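Local coordinates for protein delta-aminolevulinic acid dehydratase (Toxoplasma gondii ME49, PDB 3OBK) that catalyses the condensation of two molecules of 5-aminolevulinic acid to porphobilinogen, a step of tetrapyrrole biosynthesis, and forms an octamer, at residues L50-E55 against P116-A121; Q168-A173 against D198-T203; M120-A125 against V129-D134. One frame throughout, in Å; residues are numbered along the deposited sequence.

Contacts 1 and 3 lie next to each other, with centres about 9 Å apart, because both use helix 114-125: contact 1 sets its first part beside strand 46-53, contact 3 its second part against strand 130-135, in the same barrel sheet. Along the chain contact 1 is followed by contact 3, which starts where contact 1 ends and shares M120 and A121 with it, and then by contact 2, about 19 Å from contact 1 and 15 Å from contact 3. L172 bridges the three, meeting I119 and A133. Contacts 1 and 3 thus seat helix 114-125 on the TIM-barrel strands, one carrying D134 of the porphobilinogen pocket; contact 2 joins the next two helices outside, at a subunit interface.

Contact 1: residues L50-E55 against P116-A121; sequences LFVHDE and PRAIMA
The edge of the R117 guanidinium meets the D54 carboxylate, with the two planes 31° apart. One oxygen does the gripping: NH1 of R117 reaches OD2 of D54 at 2.9 Å, close to the guanidinium plane and with a nearly straight N-H...O angle of 159°. The approach is on the syn side of OD2 but well out of the carboxylate plane, and NH2 of R117 adds a weak second bond to the same OD2 at 3.4 Å, so this is a lopsided salt bridge. A bend at chi3 (-86°) swings the guanidinium across to D54, while NE is held by the backbone O of D112, which anchors the group from within its own chain. D54 itself is the centre of an inverse gamma turn, closed by a weak bond from E55 N to H53 O at 3.2 Å. Further in, CG1 of V52 touches CB of A118 at 4.3 Å, a light apolar contact. V52 is hydrogen-bonded through its backbone to F93 and K95 of the adjoining strand 89-95, A118 also packs on L75 of helix 72-84, and P116 and I119 face helix 158-175, so helix 114-125 lies between two helices on the outside of the barrel.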
ATOM      1  N   LEU A  50     -40.180  -5.231   7.151  1.00 10.27           N
ATOM      2  CA  LEU A  50     -41.637  -5.182   7.230  1.00 10.82           C
ATOM      3  C   LEU A  50     -42.128  -4.205   8.292  1.00 11.15           C
ATOM      4  O   LEU A  50     -41.399  -3.845   9.231  1.00  9.32           O
ATOM      5  CB  LEU A  50     -42.209  -6.561   7.533  1.00 11.23           C
ATOM      6  CG  LEU A  50     -41.871  -7.659   6.513  1.00 10.79           C
ATOM      7  CD1 LEU A  50     -42.143  -9.021   7.092  1.00  9.44           C
ATOM      8  CD2 LEU A  50     -42.646  -7.411   5.194  1.00 11.07           C
ATOM      9  N   PHE A  51     -43.374  -3.782   8.097  1.00 11.74           N
ATOM     10  CA  PHE A  51     -44.032  -2.838   8.960  1.00 12.69           C
ATOM     11  C   PHE A  51     -45.220  -3.504   9.582  1.00 13.82           C
ATOM     12  O   PHE A  51     -46.024  -4.137   8.873  1.00 13.57           O
ATOM     13  CB  PHE A  51     -44.539  -1.658   8.145  1.00 13.15           C
ATOM     14  CG  PHE A  51     -43.466  -0.921   7.445  1.00 12.89           C
ATOM     15  CD1 PHE A  51     -42.692   0.007   8.129  1.00 12.86           C
ATOM     16  CD2 PHE A  51     -43.194  -1.171   6.115  1.00 12.87           C
ATOM     17  CE1 PHE A  51     -41.677   0.683   7.468  1.00 13.04           C
ATOM     18  CE2 PHE A  51     -42.192  -0.497   5.466  1.00 12.33           C
ATOM     19  CZ  PHE A  51     -41.431   0.422   6.133  1.00 11.71           C
ATOM     20  N   VAL A  52     -45.338  -3.335  10.900  1.00 14.84           N
ATOM     21  CA  VAL A  52     -46.476  -3.841  11.646  1.00 15.85           C
ATOM     22  C   VAL A  52     -47.164  -2.731  12.432  1.00 17.35           C
ATOM     23  O   VAL A  52     -46.511  -1.852  12.980  1.00 16.83           O
ATOM     24  CB  VAL A  52     -46.074  -4.960  12.623  1.00 15.89           C
ATOM     25  CG1 VAL A  52     -44.990  -4.503  13.558  1.00 13.53           C
ATOM     26  CG2 VAL A  52     -47.316  -5.461  13.404  1.00 15.31           C
ATOM     27  N   HIS A  53     -48.491  -2.797  12.500  1.00 19.39           N
ATOM     28  CA  HIS A  53     -49.268  -1.896  13.356  1.00 20.75           C
ATOM     29  C   HIS A  53     -50.306  -2.647  14.181  1.00 22.79           C
ATOM     30  O   HIS A  53     -50.621  -3.795  13.906  1.00 23.61           O
ATOM     31  CB  HIS A  53     -49.897  -0.754  12.535  1.00 20.75           C
ATOM     32  CG  HIS A  53     -50.981  -1.172  11.581  1.00 20.32           C
ATOM     33  ND1 HIS A  53     -51.745  -0.249  10.895  1.00 20.01           N
ATOM     34  CD2 HIS A  53     -51.430  -2.390  11.195  1.00 19.94           C
ATOM     35  CE1 HIS A  53     -52.632  -0.882  10.148  1.00 20.96           C
ATOM     36  NE2 HIS A  53     -52.454  -2.183  10.302  1.00 20.99           N
ATOM     37  N   ASP A  54     -50.835  -1.989  15.198  1.00 24.73           N
ATOM     38  CA  ASP A  54     -51.777  -2.615  16.115  1.00 26.56           C
ATOM     39  C   ASP A  54     -53.204  -2.348  15.670  1.00 27.44           C
ATOM     40  O   ASP A  54     -53.943  -1.661  16.349  1.00 28.48           O
ATOM     41  CB  ASP A  54     -51.561  -2.067  17.536  1.00 27.26           C
ATOM     42  CG  ASP A  54     -51.725  -3.115  18.603  1.00 29.38           C
ATOM     43  OD1 ASP A  54     -52.336  -4.186  18.358  1.00 32.45           O
ATOM     44  OD2 ASP A  54     -51.208  -2.863  19.701  1.00 31.98           O
ATOM     45  N   GLU A  55     -53.584  -2.886  14.519  1.00 27.92           N
ATOM     46  CA  GLU A  55     -54.939  -2.751  14.008  1.00 28.60           C
ATOM     47  C   GLU A  55     -55.338  -4.097  13.494  1.00 28.62           C
ATOM     48  O   GLU A  55     -54.486  -4.927  13.241  1.00 29.01           O
ATOM     49  CB  GLU A  55     -54.998  -1.750  12.860  1.00 28.88           C
ATOM     50  CG  GLU A  55     -54.420  -0.354  13.161  1.00 30.54           C
ATOM     51  CD  GLU A  55     -55.290   0.486  14.116  1.00 34.36           C
ATOM     52  OE1 GLU A  55     -56.429   0.069  14.468  1.00 33.48           O
ATOM     53  OE2 GLU A  55     -54.801   1.583  14.508  1.00 36.54           O
ATOM     54  N   PRO A 116     -42.103  -5.538  20.679  1.00 21.19           N
ATOM     55  CA  PRO A 116     -41.798  -6.767  21.439  1.00 21.87           C
ATOM     56  C   PRO A 116     -42.818  -7.878  21.263  1.00 21.89           C
ATOM     57  O   PRO A 116     -42.449  -9.028  21.221  1.00 22.37           O
ATOM     58  CB  PRO A 116     -41.796  -6.287  22.899  1.00 22.30           C
ATOM     59  CG  PRO A 116     -41.376  -4.917  22.819  1.00 21.23           C
ATOM     60  CD  PRO A 116     -42.003  -4.356  21.546  1.00 21.22           C
ATOM     61  N   ARG A 117     -44.093  -7.547  21.160  1.00 22.32           N
ATOM     62  CA  ARG A 117     -45.112  -8.579  20.939  1.00 22.92           C
ATOM     63  C   ARG A 117     -44.974  -9.201  19.543  1.00 22.22           C
ATOM     64  O   ARG A 117     -45.212 -10.392  19.367  1.00 22.93           O
ATOM     65  CB  ARG A 117     -46.525  -8.014  21.125  1.00 23.28           C
ATOM     66  CG  ARG A 117     -46.895  -7.741  22.555  1.00 24.88           C
ATOM     67  CD  ARG A 117     -48.363  -7.279  22.674  1.00 26.36           C
ATOM     68  NE  ARG A 117     -48.515  -5.829  22.477  1.00 25.62           N
ATOM     69  CZ  ARG A 117     -49.201  -5.218  21.503  1.00 24.34           C
ATOM     70  NH1 ARG A 117     -49.239  -3.896  21.512  1.00 22.96           N
ATOM     71  NH2 ARG A 117     -49.848  -5.884  20.530  1.00 24.09           N
ATOM     72  N   ALA A 118     -44.606  -8.394  18.559  1.00 21.07           N
ATOM     73  CA  ALA A 118     -44.411  -8.886  17.205  1.00 20.73           C
ATOM     74  C   ALA A 118     -43.271  -9.883  17.165  1.00 20.53           C
ATOM     75  O   ALA A 118     -43.370 -10.925  16.507  1.00 20.42           O
ATOM     76  CB  ALA A 118     -44.143  -7.742  16.253  1.00 19.89           C
ATOM     77  N   ILE A 119     -42.199  -9.561  17.881  1.00 20.24           N
ATOM     78  CA  ILE A 119     -41.050 -10.447  17.973  1.00 20.54           C
ATOM     79  C   ILE A 119     -41.416 -11.755  18.667  1.00 21.51           C
ATOM     80  O   ILE A 119     -41.070 -12.823  18.186  1.00 21.04           O
ATOM     81  CB  ILE A 119     -39.903  -9.798  18.754  1.00 20.41           C
ATOM     82  CG1 ILE A 119     -39.296  -8.642  17.967  1.00 19.59           C
ATOM     83  CG2 ILE A 119     -38.833 -10.832  19.104  1.00 19.88           C
ATOM     84  CD1 ILE A 119     -38.224  -7.913  18.745  1.00 19.17           C
ATOM     85  N   MET A 120     -42.100 -11.671  19.798  1.00 22.63           N
ATOM     86  CA  MET A 120     -42.505 -12.886  20.513  1.00 24.48           C
ATOM     87  C   MET A 120     -43.432 -13.718  19.679  1.00 24.14           C
ATOM     88  O   MET A 120     -43.293 -14.917  19.637  1.00 24.53           O
ATOM     89  CB  MET A 120     -43.166 -12.572  21.853  1.00 25.79           C
ATOM     90  CG  MET A 120     -42.167 -12.173  22.945  1.00 27.85           C
ATOM     91  SD  MET A 120     -42.985 -11.648  24.474  1.00 33.90           S
ATOM     92  CE  MET A 120     -43.060  -9.867  24.294  1.00 31.48           C
ATOM     93  N   ALA A 121     -44.354 -13.074  18.986  1.00 23.95           N
ATOM     94  CA  ALA A 121     -45.291 -13.789  18.137  1.00 24.33           C
ATOM     95  C   ALA A 121     -44.580 -14.491  16.957  1.00 24.09           C
ATOM     96  O   ALA A 121     -44.912 -15.608  16.603  1.00 24.27           O
ATOM     97  CB  ALA A 121     -46.385 -12.843  17.653  1.00 23.92           C
TER

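Contact 2: residues Q168-A173 against D198-T203; sequences QAITLA and DMEGCT
A Schellman motif at the end of helix 189-199 brings E200 and C202 against I170 and A173 of helix 158-175, two consecutive helices of the outer layer of the TIM barrel. The geometric evidence for the motif is the positive phi of G201 (92°), the first residue to leave helical angles, together with bonds back into the last turn, among them G201 N to D198 O at 3.1 Å. The residues on either side of the glycine, E200 and C202, both point their CB toward helix 158-175.

The closest meeting is between I170 and E200. I170 holds CG1 anti to its carbonyl carbon and extends from there (chi2 162°), which carries CD1 out to CG of E200 at 3.6 Å; CG1 of I170 follows at 4.1 Å from the same atom. It is therefore the aliphatic part of the glutamate that packs, since CG is the E200 atom that meets both carbons of the isoleucine. The two side chains cross at about a right angle. E200 bends at chi2 (-67°), and its carboxylate turns back to R174 of the same helix 158-175 on which I170 sits, OE1 forming a salt bridge with it; OE2 adds a weak hydrogen bond to ND2 of N11 of a second subunit. W16 of that second subunit packs on D198 and M199.

Nearly one helical turn along from I170, A173 is backed by L197 of helix 189-199, which C202 touches as well. Here the approach is looser and purely apolar: SG of C202 lies 4.1 Å from CB of A173.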
ATOM      1  N   GLN A 168     -34.144   0.452  25.201  1.00 17.85           N
ATOM      2  CA  GLN A 168     -34.788  -0.117  24.035  1.00 17.43           C
ATOM      3  C   GLN A 168     -34.123  -1.383  23.576  1.00 16.98           C
ATOM      4  O   GLN A 168     -34.818  -2.379  23.326  1.00 16.84           O
ATOM      5  CB  GLN A 168     -34.822   0.849  22.854  1.00 17.22           C
ATOM      6  CG  GLN A 168     -35.647   0.318  21.673  1.00 17.22           C
ATOM      7  CD  GLN A 168     -35.660   1.249  20.497  1.00 17.03           C
ATOM      8  OE1 GLN A 168     -34.820   2.136  20.394  1.00 17.29           O
ATOM      9  NE2 GLN A 168     -36.620   1.063  19.606  1.00 15.03           N
ATOM     10  N   ALA A 169     -32.803  -1.357  23.443  1.00 16.29           N
ATOM     11  CA  ALA A 169     -32.086  -2.570  22.994  1.00 16.26           C
ATOM     12  C   ALA A 169     -32.271  -3.749  23.959  1.00 16.36           C
ATOM     13  O   ALA A 169     -32.368  -4.880  23.508  1.00 15.89           O
ATOM     14  CB  ALA A 169     -30.558  -2.304  22.725  1.00 15.18           C
ATOM     15  N   ILE A 170     -32.316  -3.491  25.268  1.00 16.86           N
ATOM     16  CA  ILE A 170     -32.502  -4.572  26.236  1.00 17.80           C
ATOM     17  C   ILE A 170     -33.927  -5.192  26.082  1.00 18.20           C
ATOM     18  O   ILE A 170     -34.072  -6.401  25.959  1.00 18.91           O
ATOM     19  CB  ILE A 170     -32.193  -4.111  27.707  1.00 18.43           C
ATOM     20  CG1 ILE A 170     -30.665  -4.047  27.942  1.00 19.09           C
ATOM     21  CG2 ILE A 170     -32.792  -5.063  28.719  1.00 17.32           C
ATOM     22  CD1 ILE A 170     -30.213  -3.222  29.153  1.00 17.47           C
ATOM     23  N   THR A 171     -34.950  -4.358  26.023  1.00 17.70           N
ATOM     24  CA  THR A 171     -36.299  -4.822  25.819  1.00 18.32           C
ATOM     25  C   THR A 171     -36.461  -5.720  24.593  1.00 18.13           C
ATOM     26  O   THR A 171     -37.141  -6.751  24.654  1.00 19.06           O
ATOM     27  CB  THR A 171     -37.274  -3.631  25.689  1.00 18.25           C
ATOM     28  OG1 THR A 171     -37.156  -2.786  26.842  1.00 18.94           O
ATOM     29  CG2 THR A 171     -38.679  -4.121  25.616  1.00 18.21           C
ATOM     30  N   LEU A 172     -35.847  -5.335  23.480  1.00 17.97           N
ATOM     31  CA  LEU A 172     -35.944  -6.089  22.221  1.00 17.44           C
ATOM     32  C   LEU A 172     -35.164  -7.402  22.267  1.00 18.01           C
ATOM     33  O   LEU A 172     -35.654  -8.456  21.838  1.00 18.00           O
ATOM     34  CB  LEU A 172     -35.425  -5.223  21.091  1.00 16.97           C
ATOM     35  CG  LEU A 172     -36.245  -3.964  20.772  1.00 16.85           C
ATOM     36  CD1 LEU A 172     -35.549  -3.230  19.638  1.00 16.10           C
ATOM     37  CD2 LEU A 172     -37.700  -4.282  20.409  1.00 15.56           C
ATOM     38  N   ALA A 173     -33.956  -7.331  22.821  1.00 18.31           N
ATOM     39  CA  ALA A 173     -33.157  -8.509  23.079  1.00 19.11           C
ATOM     40  C   ALA A 173     -33.961  -9.467  23.952  1.00 20.65           C
ATOM     41  O   ALA A 173     -34.119 -10.653  23.615  1.00 20.32           O
ATOM     42  CB  ALA A 173     -31.861  -8.138  23.770  1.00 18.65           C
ATOM     43  N   ASP A 198     -24.557  -6.891  27.608  1.00 18.96           N
ATOM     44  CA  ASP A 198     -23.708  -7.903  28.200  1.00 19.85           C
ATOM     45  C   ASP A 198     -23.917  -7.984  29.700  1.00 21.38           C
ATOM     46  O   ASP A 198     -23.928  -9.058  30.274  1.00 21.69           O
ATOM     47  CB  ASP A 198     -22.255  -7.605  27.873  1.00 19.57           C
ATOM     48  CG  ASP A 198     -21.950  -7.741  26.398  1.00 18.67           C
ATOM     49  OD1 ASP A 198     -22.855  -8.046  25.579  1.00 16.80           O
ATOM     50  OD2 ASP A 198     -20.781  -7.559  26.054  1.00 18.58           O
ATOM     51  N   MET A 199     -24.110  -6.844  30.336  1.00 22.46           N
ATOM     52  CA  MET A 199     -24.426  -6.846  31.751  1.00 24.21           C
ATOM     53  C   MET A 199     -25.779  -7.489  32.023  1.00 24.43           C
ATOM     54  O   MET A 199     -25.993  -8.001  33.117  1.00 24.79           O
ATOM     55  CB  MET A 199     -24.419  -5.436  32.319  1.00 24.82           C
ATOM     56  CG  MET A 199     -23.043  -4.869  32.544  1.00 27.23           C
ATOM     57  SD  MET A 199     -23.127  -3.174  33.174  1.00 34.39           S
ATOM     58  CE  MET A 199     -24.301  -2.391  32.066  1.00 30.73           C
ATOM     59  N   GLU A 200     -26.694  -7.474  31.053  1.00 24.25           N
ATOM     60  CA  GLU A 200     -27.994  -8.110  31.298  1.00 25.33           C
ATOM     61  C   GLU A 200     -28.018  -9.572  30.914  1.00 25.46           C
ATOM     62  O   GLU A 200     -29.052 -10.213  31.076  1.00 26.31           O
ATOM     63  CB  GLU A 200     -29.167  -7.359  30.656  1.00 24.82           C
ATOM     64  CG  GLU A 200     -29.476  -5.999  31.313  1.00 27.72           C
ATOM     65  CD  GLU A 200     -30.024  -6.064  32.755  1.00 33.15           C
ATOM     66  OE1 GLU A 200     -30.310  -7.178  33.278  1.00 35.38           O
ATOM     67  OE2 GLU A 200     -30.170  -4.968  33.368  1.00 36.23           O
ATOM     68  N   GLY A 201     -26.887 -10.111  30.457  1.00 25.12           N
ATOM     69  CA  GLY A 201     -26.807 -11.526  30.083  1.00 25.30           C
ATOM     70  C   GLY A 201     -27.090 -11.796  28.607  1.00 24.73           C
ATOM     71  O   GLY A 201     -27.194 -12.949  28.187  1.00 25.18           O
ATOM     72  N   CYS A 202     -27.195 -10.734  27.817  1.00 23.67           N
ATOM     73  CA  CYS A 202     -27.568 -10.844  26.419  1.00 22.79           C
ATOM     74  C   CYS A 202     -26.335 -10.650  25.553  1.00 21.78           C
ATOM     75  O   CYS A 202     -26.358  -9.857  24.609  1.00 20.42           O
ATOM     76  CB  CYS A 202     -28.640  -9.799  26.059  1.00 22.35           C
ATOM     77  SG  CYS A 202     -30.122  -9.804  27.107  1.00 25.16           S
ATOM     78  N   THR A 203     -25.275 -11.401  25.865  1.00 21.99           N
ATOM     79  CA  THR A 203     -24.015 -11.355  25.115  1.00 21.33           C
ATOM     80  C   THR A 203     -24.112 -11.988  23.722  1.00 21.05           C
ATOM     81  O   THR A 203     -23.264 -11.746  22.864  1.00 20.91           O
ATOM     82  CB  THR A 203     -22.882 -12.039  25.885  1.00 22.04           C
ATOM     83  OG1 THR A 203     -23.209 -13.407  26.139  1.00 21.79           O
ATOM     84  CG2 THR A 203     -22.601 -11.307  27.219  1.00 22.48           C
TER

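Contact 3: residues M120-A125 against V129-D134; sequences MALKEA and VLLLAD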
ATOM      1  N   MET A 120     -42.100 -11.671  19.798  1.00 22.63           N
ATOM      2  CA  MET A 120     -42.505 -12.886  20.513  1.00 24.48           C
ATOM      3  C   MET A 120     -43.432 -13.718  19.679  1.00 24.14           C
ATOM      4  O   MET A 120     -43.293 -14.917  19.637  1.00 24.53           O
ATOM      5  CB  MET A 120     -43.166 -12.572  21.853  1.00 25.79           C
ATOM      6  CG  MET A 120     -42.167 -12.173  22.945  1.00 27.85           C
ATOM      7  SD  MET A 120     -42.985 -11.648  24.474  1.00 33.90           S
ATOM      8  CE  MET A 120     -43.060  -9.867  24.294  1.00 31.48           C
ATOM      9  N   ALA A 121     -44.354 -13.074  18.986  1.00 23.95           N
ATOM     10  CA  ALA A 121     -45.291 -13.789  18.137  1.00 24.33           C
ATOM     11  C   ALA A 121     -44.580 -14.491  16.957  1.00 24.09           C
ATOM     12  O   ALA A 121     -44.912 -15.608  16.603  1.00 24.27           O
ATOM     13  CB  ALA A 121     -46.385 -12.843  17.653  1.00 23.92           C
ATOM     14  N   LEU A 122     -43.595 -13.835  16.365  1.00 23.70           N
ATOM     15  CA  LEU A 122     -42.903 -14.397  15.215  1.00 23.52           C
ATOM     16  C   LEU A 122     -42.040 -15.554  15.648  1.00 24.45           C
ATOM     17  O   LEU A 122     -42.017 -16.593  14.996  1.00 23.96           O
ATOM     18  CB  LEU A 122     -42.067 -13.336  14.516  1.00 22.02           C
ATOM     19  CG  LEU A 122     -42.880 -12.443  13.607  1.00 20.50           C
ATOM     20  CD1 LEU A 122     -42.081 -11.242  13.181  1.00 19.59           C
ATOM     21  CD2 LEU A 122     -43.346 -13.210  12.402  1.00 18.66           C
ATOM     22  N   LYS A 123     -41.331 -15.362  16.752  1.00 25.79           N
ATOM     23  CA  LYS A 123     -40.583 -16.461  17.400  1.00 27.39           C
ATOM     24  C   LYS A 123     -41.423 -17.697  17.810  1.00 28.85           C
ATOM     25  O   LYS A 123     -40.939 -18.815  17.696  1.00 29.71           O
ATOM     26  CB  LYS A 123     -39.793 -15.933  18.608  1.00 27.10           C
ATOM     27  CG  LYS A 123     -38.562 -15.133  18.208  1.00 26.02           C
ATOM     28  CD  LYS A 123     -37.398 -16.025  17.842  1.00 25.36           C
ATOM     29  CE  LYS A 123     -36.336 -15.292  16.999  1.00 25.07           C
ATOM     30  NZ  LYS A 123     -35.145 -16.151  16.721  1.00 22.83           N
ATOM     31  N   GLU A 124     -42.652 -17.508  18.282  1.00 29.92           N
ATOM     32  CA  GLU A 124     -43.490 -18.653  18.623  1.00 32.05           C
ATOM     33  C   GLU A 124     -43.894 -19.386  17.343  1.00 32.59           C
ATOM     34  O   GLU A 124     -43.943 -20.614  17.333  1.00 33.78           O
ATOM     35  CB  GLU A 124     -44.738 -18.272  19.450  1.00 32.75           C
ATOM     36  N   ALA A 125     -44.153 -18.638  16.269  1.00 31.98           N
ATOM     37  CA  ALA A 125     -44.605 -19.220  15.011  1.00 31.64           C
ATOM     38  C   ALA A 125     -43.484 -19.774  14.116  1.00 31.10           C
ATOM     39  O   ALA A 125     -43.717 -20.710  13.371  1.00 32.50           O
ATOM     40  CB  ALA A 125     -45.447 -18.241  14.262  1.00 30.85           C
ATOM     41  N   VAL A 129     -36.496 -18.335  13.100  1.00 26.66           N
ATOM     42  CA  VAL A 129     -36.479 -17.139  12.236  1.00 25.04           C
ATOM     43  C   VAL A 129     -35.389 -16.183  12.714  1.00 23.24           C
ATOM     44  O   VAL A 129     -35.136 -16.080  13.913  1.00 23.24           O
ATOM     45  CB  VAL A 129     -37.890 -16.398  12.214  1.00 25.51           C
ATOM     46  CG1 VAL A 129     -38.208 -15.734  13.580  1.00 24.88           C
ATOM     47  CG2 VAL A 129     -37.987 -15.363  11.064  1.00 22.85           C
ATOM     48  N   LEU A 130     -34.741 -15.491  11.785  1.00 21.32           N
ATOM     49  CA  LEU A 130     -33.792 -14.426  12.162  1.00 19.79           C
ATOM     50  C   LEU A 130     -34.460 -13.022  12.215  1.00 18.06           C
ATOM     51  O   LEU A 130     -34.891 -12.498  11.201  1.00 16.66           O
ATOM     52  CB  LEU A 130     -32.613 -14.433  11.196  1.00 19.23           C
ATOM     53  CG  LEU A 130     -31.337 -13.785  11.712  1.00 19.45           C
ATOM     54  CD1 LEU A 130     -30.777 -14.632  12.850  1.00 20.12           C
ATOM     55  CD2 LEU A 130     -30.323 -13.629  10.580  1.00 18.04           C
ATOM     56  N   LEU A 131     -34.553 -12.431  13.403  1.00 17.24           N
ATOM     57  CA  LEU A 131     -35.212 -11.127  13.568  1.00 16.51           C
ATOM     58  C   LEU A 131     -34.245 -10.011  13.926  1.00 15.73           C
ATOM     59  O   LEU A 131     -33.439 -10.142  14.821  1.00 14.69           O
ATOM     60  CB  LEU A 131     -36.305 -11.203  14.629  1.00 16.98           C
ATOM     61  CG  LEU A 131     -37.349 -12.301  14.445  1.00 17.52           C
ATOM     62  CD1 LEU A 131     -38.414 -12.221  15.546  1.00 17.35           C
ATOM     63  CD2 LEU A 131     -37.974 -12.251  13.037  1.00 17.30           C
ATOM     64  N   LEU A 132     -34.343  -8.905  13.199  1.00 15.98           N
ATOM     65  CA  LEU A 132     -33.497  -7.738  13.406  1.00 15.56           C
ATOM     66  C   LEU A 132     -34.437  -6.584  13.721  1.00 15.66           C
ATOM     67  O   LEU A 132     -35.265  -6.233  12.899  1.00 15.39           O
ATOM     68  CB  LEU A 132     -32.713  -7.411  12.123  1.00 15.26           C
ATOM     69  CG  LEU A 132     -31.583  -8.296  11.576  1.00 15.32           C
ATOM     70  CD1 LEU A 132     -32.010  -9.785  11.520  1.00 13.15           C
ATOM     71  CD2 LEU A 132     -31.126  -7.789  10.158  1.00 12.59           C
ATOM     72  N   ALA A 133     -34.320  -6.009  14.914  1.00 16.21           N
ATOM     73  CA  ALA A 133     -35.219  -4.939  15.360  1.00 16.22           C
ATOM     74  C   ALA A 133     -34.451  -3.632  15.319  1.00 16.42           C
ATOM     75  O   ALA A 133     -33.309  -3.581  15.739  1.00 16.82           O
ATOM     76  CB  ALA A 133     -35.700  -5.210  16.752  1.00 16.05           C
ATOM     77  N   ASP A 134     -35.068  -2.571  14.821  1.00 16.58           N
ATOM     78  CA  ASP A 134     -34.418  -1.284  14.791  1.00 16.65           C
ATOM     79  C   ASP A 134     -34.279  -0.740  16.226  1.00 17.08           C
ATOM     80  O   ASP A 134     -35.082  -1.081  17.105  1.00 16.82           O
ATOM     81  CB  ASP A 134     -35.242  -0.341  13.925  1.00 17.10           C
ATOM     82  CG  ASP A 134     -34.552   0.968  13.664  1.00 20.25           C
ATOM     83  OD1 ASP A 134     -33.911   1.115  12.581  1.00 23.17           O
ATOM     84  OD2 ASP A 134     -34.656   1.855  14.551  1.00 25.81           O
TER
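A hydrogen bond joins NZ of K123 to O of V129, 2.8 Å long and running nearly along the C=O axis (166°). The lysine's CB sets out beside the strand, and a bend at chi2 (-80°) brings the ammonium over on an otherwise extended chain. NZ also makes a salt bridge with OD2 of D178, which accepts a hydrogen bond from the backbone N of L131, so the ammonium and the backbone at the start of the strand share one carboxylate. On the way, CE of K123 rests on CG1 of V129 at 3.9 Å, the methyl that chi1 of 69° sets in the crowded position between N and carbonyl carbon.

The pair closes the helix-to-strand half of a beta-alpha-beta unit made of strand 89-95, helix 114-125 and strand 130-135, whose two strands are parallel neighbours in the TIM barrel. L131 and K123 run antiparallel alongside each other; CD1 of L131 lies 3.9 Å from CG of K123 and 4.0 Å from CB of L122. L122 also packs on L75, L76 and V79 of helix 72-84. Farther along, OD1 of D134 accepts a hydrogen bond from S183 and makes a weak one with bound porphobilinogen.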